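Side-chain contacts in B-agarase (Agarivorans gilvus, PDB 5Z6P), which is a beta-agarase of glycoside hydrolase family 50, probably cleaving the beta-galactosidic linkages of agarose: residues 73-78 with 642-647; 682-687 with 693-698. One frame throughout, in Å; residues are numbered along the deposited sequence.

Contact 1: 73-78 with 642-647; sequences KHFYTS and YNYYKE
Phe75 of the carbohydrate-binding-module-like domain meets Tyr644 and Lys646 of the catalytic domain, a (beta/alpha)8 barrel as in other members of family 50. Phe75 sits in the turn just before strand 76-81. The other two follow barrel strand 640-643. No hydrogen bond spans the two segments.

The closest approach is from the Tyr644 hydroxyl to the Phe75 ring. Tyr644 OH lies 3.2 Å from Phe75 CE1 and 3.7 Å from Phe75 CZ, and meets the phenyl ring obliquely. The two side chains come from opposite directions. Both are swung anti to the backbone N (chi1 -171° for Phe75, -157° for Tyr644), which extends the two rings toward each other. Trp654 adds an edge-to-face contact to Tyr644.

The contact with the lysine methylenes is looser. Lys646 crosses Phe75 at about a right angle, with CD 4.1 Å from Phe75 CZ. Its chain bends at chi2 (-70°), and NZ is hydrogen-bonded to His193.

Each segment also packs on itself. Lys646 CG rests on a face of the Tyr644 ring, 3.4 Å above the plane and toward the rim. On the other segment, Phe75 CD2 stands 3.3 Å above the centre of the Tyr76 ring.

Contact 2: 682-687 with 693-698; sequences GLVTAC and GQMFER
Met695 reaches from its helix to the Val684 and Ala686 side chains and the Thr685 carbonyl; every contact between the segments goes through it. The tight part is at the thioether. Met695 SD lies 3.6 Å from Ala686 CB and also 3.6 Å from the carbonyl oxygen Thr685 O. Met695 CE is 3.6 Å from the same Thr685 O, so sulfur and methyl both rest against one carbonyl. No hydrogen bond crosses between the segments. The Thr685 side chain leaves its CA away from the helix, and OG1 is hydrogen-bonded to Asn128. Thr685 thus meets Met695 through its backbone.

The chain of Met695 is extended through chi2 (-180°) and then turns at chi3 (75°). The extended part carries SD across to the loop, and the turn swings CE toward Val684.

This is the loop-to-helix step of a beta-alpha-beta unit of the barrel. The long loop after strand 664-668 runs into helix 689-704, which leads to the parallel strand 709-714. Phe671, earlier in that loop, packs on both Val684 and Met695.

Toward Val684 the fit is looser, with CG1 4.2 Å from Met695 CE. Farther out the segments separate. Cys687, Gln694 and Arg698 are partly exposed, and their side chains make no contact with the opposite segment. Glu697 is also partly exposed; it forms a salt bridge with Arg753.

From the N terminus, the chain first passes residues 73-78 in the binding-module-like domain. More than 560 residues later, contact 1 closes a very long loop by bringing 642-647 of the barrel against them. Contact 2 then closes a short loop, with 682-687 and 693-698 only a few residues apart. The two contacts follow in series and neither nest nor cross. Their centres lie about 13 Å apart, and they touch. Tyr645 O is 3.2 Å from Val684 CG2, and Glu647 CD is 4.0 Å from Met695 CE. Contact 1 joins two domains; contact 2 lies within the barrel, though Gln110 of the first domain bonds to the Leu683 and Thr685 backbone.

Contact 1: 73-78 with 642-647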
ATOM      1  N   LYS A  73       0.115 -20.842 -10.021  1.00 22.64           N
ATOM      2  CA  LYS A  73      -0.425 -21.802  -9.055  1.00 22.97           C
ATOM      3  C   LYS A  73      -0.008 -21.456  -7.630  1.00 20.63           C
ATOM      4  O   LYS A  73      -0.840 -21.395  -6.731  1.00 22.60           O
ATOM      5  CB  LYS A  73       0.027 -23.219  -9.385  1.00 23.10           C
ATOM      6  CG  LYS A  73      -0.537 -24.262  -8.438  1.00 24.30           C
ATOM      7  CD  LYS A  73      -0.028 -25.651  -8.774  1.00 30.91           C
ATOM      8  CE  LYS A  73      -0.464 -26.674  -7.721  1.00 33.12           C
ATOM      9  NZ  LYS A  73       0.265 -27.964  -7.846  1.00 32.61           N
ATOM     10  N   HIS A  74       1.288 -21.217  -7.454  1.00 21.31           N
ATOM     11  CA  HIS A  74       1.892 -21.053  -6.137  1.00 22.72           C
ATOM     12  C   HIS A  74       2.117 -19.595  -5.773  1.00 22.00           C
ATOM     13  O   HIS A  74       2.669 -18.844  -6.562  1.00 23.28           O
ATOM     14  CB  HIS A  74       3.226 -21.793  -6.075  1.00 22.77           C
ATOM     15  CG  HIS A  74       3.106 -23.266  -6.289  1.00 26.36           C
ATOM     16  ND1 HIS A  74       2.696 -24.131  -5.297  1.00 23.92           N
ATOM     17  CD2 HIS A  74       3.330 -24.029  -7.384  1.00 25.74           C
ATOM     18  CE1 HIS A  74       2.677 -25.362  -5.772  1.00 26.17           C
ATOM     19  NE2 HIS A  74       3.057 -25.328  -7.037  1.00 26.25           N
ATOM     20  N   PHE A  75       1.707 -19.198  -4.577  1.00 21.99           N
ATOM     21  CA  PHE A  75       1.888 -17.813  -4.167  1.00 20.38           C
ATOM     22  C   PHE A  75       3.359 -17.439  -4.022  1.00 18.36           C
ATOM     23  O   PHE A  75       3.756 -16.405  -4.506  1.00 20.36           O
ATOM     24  CB  PHE A  75       1.153 -17.504  -2.859  1.00 20.03           C
ATOM     25  CG  PHE A  75       1.139 -16.044  -2.521  1.00 16.00           C
ATOM     26  CD1 PHE A  75       0.154 -15.224  -3.013  1.00 15.43           C
ATOM     27  CD2 PHE A  75       2.135 -15.493  -1.741  1.00 15.97           C
ATOM     28  CE1 PHE A  75       0.138 -13.866  -2.710  1.00 17.27           C
ATOM     29  CE2 PHE A  75       2.136 -14.143  -1.439  1.00 20.90           C
ATOM     30  CZ  PHE A  75       1.138 -13.324  -1.931  1.00 17.19           C
ATOM     31  N   TYR A  76       4.160 -18.269  -3.365  1.00 20.66           N
ATOM     32  CA  TYR A  76       5.598 -18.000  -3.235  1.00 21.53           C
ATOM     33  C   TYR A  76       6.476 -18.870  -4.130  1.00 22.69           C
ATOM     34  O   TYR A  76       6.446 -20.083  -4.035  1.00 20.78           O
ATOM     35  CB  TYR A  76       6.062 -18.191  -1.789  1.00 20.43           C
ATOM     36  CG  TYR A  76       5.432 -17.235  -0.815  1.00 23.00           C
ATOM     37  CD1 TYR A  76       5.823 -15.905  -0.778  1.00 20.15           C
ATOM     38  CD2 TYR A  76       4.446 -17.662   0.073  1.00 23.73           C
ATOM     39  CE1 TYR A  76       5.257 -15.017   0.114  1.00 26.18           C
ATOM     40  CE2 TYR A  76       3.867 -16.777   0.973  1.00 25.22           C
ATOM     41  CZ  TYR A  76       4.279 -15.453   0.983  1.00 26.26           C
ATOM     42  OH  TYR A  76       3.716 -14.554   1.861  1.00 29.96           O
ATOM     43  N   THR A  77       7.271 -18.241  -4.985  1.00 19.94           N
ATOM     44  CA  THR A  77       8.309 -18.956  -5.721  1.00 19.23           C
ATOM     45  C   THR A  77       9.645 -18.297  -5.460  1.00 19.52           C
ATOM     46  O   THR A  77       9.727 -17.075  -5.378  1.00 18.91           O
ATOM     47  CB  THR A  77       8.041 -18.997  -7.236  1.00 20.30           C
ATOM     48  OG1 THR A  77       8.287 -17.714  -7.830  1.00 22.57           O
ATOM     49  CG2 THR A  77       6.633 -19.407  -7.502  1.00 18.59           C
ATOM     50  N   SER A  78      10.683 -19.111  -5.320  1.00 19.39           N
ATOM     51  CA  SER A  78      12.004 -18.624  -4.941  1.00 20.87           C
ATOM     52  C   SER A  78      13.146 -19.386  -5.583  1.00 18.42           C
ATOM     53  O   SER A  78      13.099 -20.599  -5.757  1.00 20.53           O
ATOM     54  CB  SER A  78      12.196 -18.685  -3.420  1.00 17.08           C
ATOM     55  OG  SER A  78      11.080 -18.179  -2.729  1.00 24.84           O
ATOM     56  N   TYR A 642     -10.154  -5.101   2.931  1.00 12.36           N
ATOM     57  CA  TYR A 642      -8.745  -5.476   2.850  1.00 13.02           C
ATOM     58  C   TYR A 642      -7.990  -4.543   1.891  1.00 13.23           C
ATOM     59  O   TYR A 642      -8.556  -4.115   0.891  1.00 10.05           O
ATOM     60  CB  TYR A 642      -8.578  -6.921   2.350  1.00 13.38           C
ATOM     61  CG  TYR A 642      -9.425  -7.964   3.052  1.00 14.78           C
ATOM     62  CD1 TYR A 642     -10.726  -8.227   2.637  1.00 14.34           C
ATOM     63  CD2 TYR A 642      -8.906  -8.704   4.114  1.00 11.42           C
ATOM     64  CE1 TYR A 642     -11.500  -9.210   3.279  1.00 14.41           C
ATOM     65  CE2 TYR A 642      -9.654  -9.670   4.755  1.00 14.26           C
ATOM     66  CZ  TYR A 642     -10.957  -9.914   4.338  1.00 16.67           C
ATOM     67  OH  TYR A 642     -11.700 -10.876   4.985  1.00 19.13           O
ATOM     68  N   ASN A 643      -6.726  -4.244   2.190  1.00 11.90           N
ATOM     69  CA  ASN A 643      -5.851  -3.599   1.199  1.00 13.56           C
ATOM     70  C   ASN A 643      -4.918  -4.667   0.646  1.00 13.37           C
ATOM     71  O   ASN A 643      -4.411  -5.472   1.401  1.00 13.46           O
ATOM     72  CB  ASN A 643      -5.049  -2.436   1.802  1.00 15.08           C
ATOM     73  CG  ASN A 643      -5.927  -1.281   2.264  1.00 12.14           C
ATOM     74  OD1 ASN A 643      -7.092  -1.156   1.870  1.00 12.63           O
ATOM     75  ND2 ASN A 643      -5.359  -0.422   3.089  1.00 13.90           N
ATOM     76  N   TYR A 644      -4.700  -4.699  -0.666  1.00 12.09           N
ATOM     77  CA  TYR A 644      -3.954  -5.817  -1.216  1.00 11.93           C
ATOM     78  C   TYR A 644      -3.158  -5.456  -2.448  1.00 13.42           C
ATOM     79  O   TYR A 644      -3.673  -5.415  -3.560  1.00 11.01           O
ATOM     80  CB  TYR A 644      -4.889  -6.987  -1.520  1.00 10.58           C
ATOM     81  CG  TYR A 644      -4.190  -8.315  -1.548  1.00 13.12           C
ATOM     82  CD1 TYR A 644      -3.630  -8.844  -0.396  1.00 14.95           C
ATOM     83  CD2 TYR A 644      -4.085  -9.054  -2.729  1.00 15.17           C
ATOM     84  CE1 TYR A 644      -2.978 -10.043  -0.411  1.00 15.39           C
ATOM     85  CE2 TYR A 644      -3.434 -10.271  -2.754  1.00 14.53           C
ATOM     86  CZ  TYR A 644      -2.889 -10.762  -1.587  1.00 14.64           C
ATOM     87  OH  TYR A 644      -2.235 -11.961  -1.571  1.00 17.11           O
ATOM     88  N   TYR A 645      -1.875  -5.221  -2.203  1.00 14.79           N
ATOM     89  CA  TYR A 645      -0.923  -4.788  -3.208  1.00 12.03           C
ATOM     90  C   TYR A 645      -0.202  -5.996  -3.780  1.00 14.55           C
ATOM     91  O   TYR A 645       0.935  -6.276  -3.426  1.00 18.87           O
ATOM     92  CB  TYR A 645       0.060  -3.798  -2.599  1.00 13.44           C
ATOM     93  CG  TYR A 645      -0.558  -2.447  -2.280  1.00 13.76           C
ATOM     94  CD1 TYR A 645      -0.754  -1.505  -3.284  1.00 15.02           C
ATOM     95  CD2 TYR A 645      -0.951  -2.117  -0.989  1.00 12.76           C
ATOM     96  CE1 TYR A 645      -1.304  -0.261  -3.012  1.00 13.43           C
ATOM     97  CE2 TYR A 645      -1.509  -0.891  -0.711  1.00 12.87           C
ATOM     98  CZ  TYR A 645      -1.676   0.045  -1.728  1.00 15.02           C
ATOM     99  OH  TYR A 645      -2.220   1.277  -1.463  1.00 14.23           O
ATOM    100  N   LYS A 646      -0.905  -6.731  -4.641  1.00 14.10           N
ATOM    101  CA  LYS A 646      -0.329  -7.847  -5.375  1.00 16.54           C
ATOM    102  C   LYS A 646      -0.919  -7.777  -6.779  1.00 13.98           C
ATOM    103  O   LYS A 646      -1.664  -6.855  -7.086  1.00 14.64           O
ATOM    104  CB  LYS A 646      -0.638  -9.192  -4.696  1.00 15.96           C
ATOM    105  CG  LYS A 646      -0.154  -9.327  -3.242  1.00 11.98           C
ATOM    106  CD  LYS A 646       1.356  -9.412  -3.130  1.00 16.78           C
ATOM    107  CE  LYS A 646       1.835  -9.002  -1.736  1.00 13.33           C
ATOM    108  NZ  LYS A 646       3.311  -8.793  -1.673  1.00 19.89           N
ATOM    109  N   GLU A 647      -0.608  -8.747  -7.623  1.00 14.61           N
ATOM    110  CA  GLU A 647      -1.091  -8.703  -8.993  1.00 15.86           C
ATOM    111  C   GLU A 647      -2.586  -9.001  -9.089  1.00 17.07           C
ATOM    112  O   GLU A 647      -3.212  -8.700 -10.100  1.00 19.68           O
ATOM    113  CB  GLU A 647      -0.282  -9.657  -9.864  1.00 16.52           C
ATOM    114  CG  GLU A 647       1.195  -9.271  -9.987  1.00 15.80           C
ATOM    115  CD  GLU A 647       1.939 -10.055 -11.047  1.00 17.09           C
ATOM    116  OE1 GLU A 647       1.289 -10.687 -11.894  1.00 18.26           O
ATOM    117  OE2 GLU A 647       3.184 -10.024 -11.041  1.00 20.30           O
TER

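Contact 2: 682-687 with 693-698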
ATOM      1  N   GLY A 682       6.760   1.755  -7.186  1.00 19.63           N
ATOM      2  CA  GLY A 682       5.764   1.392  -6.196  1.00 18.63           C
ATOM      3  C   GLY A 682       5.812  -0.054  -5.728  1.00 18.41           C
ATOM      4  O   GLY A 682       6.831  -0.725  -5.835  1.00 19.39           O
ATOM      5  N   LEU A 683       4.691  -0.538  -5.210  1.00 18.50           N
ATOM      6  CA  LEU A 683       4.677  -1.819  -4.498  1.00 17.26           C
ATOM      7  C   LEU A 683       4.562  -3.014  -5.454  1.00 16.45           C
ATOM      8  O   LEU A 683       5.126  -4.078  -5.221  1.00 16.13           O
ATOM      9  CB  LEU A 683       3.536  -1.820  -3.490  1.00 14.81           C
ATOM     10  CG  LEU A 683       3.656  -0.744  -2.406  1.00 16.72           C
ATOM     11  CD1 LEU A 683       2.449  -0.764  -1.467  1.00 14.73           C
ATOM     12  CD2 LEU A 683       4.938  -0.931  -1.627  1.00 18.53           C
ATOM     13  N   VAL A 684       3.805  -2.814  -6.521  1.00 13.63           N
ATOM     14  CA  VAL A 684       3.656  -3.798  -7.581  1.00 14.74           C
ATOM     15  C   VAL A 684       3.960  -3.088  -8.903  1.00 14.34           C
ATOM     16  O   VAL A 684       3.429  -2.014  -9.163  1.00 14.94           O
ATOM     17  CB  VAL A 684       2.255  -4.398  -7.603  1.00 13.91           C
ATOM     18  CG1 VAL A 684       2.178  -5.537  -8.607  1.00 12.49           C
ATOM     19  CG2 VAL A 684       1.842  -4.861  -6.192  1.00 13.82           C
ATOM     20  N   THR A 685       4.813  -3.676  -9.730  1.00 14.43           N
ATOM     21  CA  THR A 685       5.402  -2.921 -10.827  1.00 15.54           C
ATOM     22  C   THR A 685       5.197  -3.507 -12.227  1.00 16.61           C
ATOM     23  O   THR A 685       5.054  -4.714 -12.407  1.00 17.57           O
ATOM     24  CB  THR A 685       6.919  -2.727 -10.596  1.00 14.84           C
ATOM     25  OG1 THR A 685       7.596  -3.982 -10.693  1.00 20.33           O
ATOM     26  CG2 THR A 685       7.176  -2.145  -9.236  1.00 16.85           C
ATOM     27  N   ALA A 686       5.179  -2.607 -13.208  1.00 14.50           N
ATOM     28  CA  ALA A 686       5.032  -2.930 -14.622  1.00 14.69           C
ATOM     29  C   ALA A 686       6.241  -2.371 -15.380  1.00 17.20           C
ATOM     30  O   ALA A 686       6.966  -1.549 -14.835  1.00 14.07           O
ATOM     31  CB  ALA A 686       3.747  -2.350 -15.163  1.00 15.56           C
ATOM     32  N   CYS A 687       6.450  -2.793 -16.630  1.00 17.45           N
ATOM     33  CA  CYS A 687       7.615  -2.334 -17.382  1.00 20.22           C
ATOM     34  C   CYS A 687       7.326  -1.045 -18.139  1.00 20.39           C
ATOM     35  O   CYS A 687       8.235  -0.385 -18.621  1.00 22.74           O
ATOM     36  CB  CYS A 687       8.104  -3.408 -18.369  1.00 22.04           C
ATOM     37  SG  CYS A 687       6.971  -3.758 -19.697  1.00 22.49           S
ATOM     38  N   GLY A 693      -1.830  -0.456 -17.262  1.00 16.26           N
ATOM     39  CA  GLY A 693      -3.215  -0.637 -17.615  1.00 16.11           C
ATOM     40  C   GLY A 693      -3.556  -2.119 -17.752  1.00 17.86           C
ATOM     41  O   GLY A 693      -4.569  -2.555 -17.235  1.00 19.23           O
ATOM     42  N   GLN A 694      -2.703  -2.890 -18.420  1.00 17.11           N
ATOM     43  CA  GLN A 694      -2.920  -4.342 -18.528  1.00 20.06           C
ATOM     44  C   GLN A 694      -2.995  -4.988 -17.140  1.00 17.92           C
ATOM     45  O   GLN A 694      -3.867  -5.822 -16.865  1.00 18.18           O
ATOM     46  CB  GLN A 694      -1.813  -5.016 -19.350  1.00 19.26           C
ATOM     47  CG  GLN A 694      -1.871  -4.763 -20.868  1.00 17.77           C
ATOM     48  CD  GLN A 694      -0.568  -5.134 -21.585  1.00 22.50           C
ATOM     49  OE1 GLN A 694       0.502  -5.172 -20.981  1.00 25.37           O
ATOM     50  NE2 GLN A 694      -0.657  -5.397 -22.880  1.00 26.30           N
ATOM     51  N   MET A 695      -2.086  -4.603 -16.259  1.00 17.76           N
ATOM     52  CA  MET A 695      -2.075  -5.225 -14.950  1.00 15.26           C
ATOM     53  C   MET A 695      -3.271  -4.769 -14.123  1.00 15.62           C
ATOM     54  O   MET A 695      -3.782  -5.538 -13.320  1.00 16.54           O
ATOM     55  CB  MET A 695      -0.753  -4.946 -14.236  1.00 17.05           C
ATOM     56  CG  MET A 695       0.418  -5.633 -14.940  1.00 17.82           C
ATOM     57  SD  MET A 695       2.021  -5.368 -14.175  1.00 20.29           S
ATOM     58  CE  MET A 695       1.878  -6.445 -12.737  1.00 16.51           C
ATOM     59  N   PHE A 696      -3.718  -3.531 -14.326  1.00 15.21           N
ATOM     60  CA  PHE A 696      -4.925  -3.041 -13.671  1.00 16.43           C
ATOM     61  C   PHE A 696      -6.098  -3.958 -14.038  1.00 19.89           C
ATOM     62  O   PHE A 696      -6.870  -4.386 -13.176  1.00 16.45           O
ATOM     63  CB  PHE A 696      -5.232  -1.597 -14.075  1.00 13.87           C
ATOM     64  CG  PHE A 696      -6.529  -1.062 -13.517  1.00 16.61           C
ATOM     65  CD1 PHE A 696      -7.735  -1.295 -14.171  1.00 14.48           C
ATOM     66  CD2 PHE A 696      -6.537  -0.309 -12.350  1.00 13.44           C
ATOM     67  CE1 PHE A 696      -8.924  -0.813 -13.665  1.00 16.27           C
ATOM     68  CE2 PHE A 696      -7.726   0.185 -11.828  1.00 13.21           C
ATOM     69  CZ  PHE A 696      -8.930  -0.075 -12.485  1.00 14.64           C
ATOM     70  N   GLU A 697      -6.211  -4.262 -15.325  1.00 15.19           N
ATOM     71  CA  GLU A 697      -7.310  -5.079 -15.800  1.00 16.77           C
ATOM     72  C   GLU A 697      -7.227  -6.482 -15.228  1.00 16.14           C
ATOM     73  O   GLU A 697      -8.228  -7.015 -14.776  1.00 18.69           O
ATOM     74  CB  GLU A 697      -7.335  -5.133 -17.336  1.00 16.27           C
ATOM     75  CG  GLU A 697      -8.471  -5.950 -17.872  1.00 19.08           C
ATOM     76  CD  GLU A 697      -8.768  -5.665 -19.330  1.00 24.08           C
ATOM     77  OE1 GLU A 697      -7.849  -5.242 -20.056  1.00 23.02           O
ATOM     78  OE2 GLU A 697      -9.931  -5.858 -19.732  1.00 27.01           O
ATOM     79  N   ARG A 698      -6.037  -7.072 -15.242  1.00 15.71           N
ATOM     80  CA  ARG A 698      -5.849  -8.414 -14.716  1.00 17.27           C
ATOM     81  C   ARG A 698      -6.236  -8.492 -13.232  1.00 15.79           C
ATOM     82  O   ARG A 698      -6.897  -9.436 -12.803  1.00 16.39           O
ATOM     83  CB  ARG A 698      -4.407  -8.874 -14.904  1.00 15.50           C
ATOM     84  CG  ARG A 698      -4.066  -9.351 -16.319  1.00 18.78           C
ATOM     85  CD  ARG A 698      -2.642  -9.922 -16.358  1.00 18.87           C
ATOM     86  NE  ARG A 698      -1.879  -9.322 -17.440  1.00 28.23           N
ATOM     87  CZ  ARG A 698      -0.627  -8.910 -17.340  1.00 21.69           C
ATOM     88  NH1 ARG A 698       0.041  -9.041 -16.204  1.00 27.51           N
ATOM     89  NH2 ARG A 698      -0.043  -8.369 -18.385  1.00 29.01           N
TER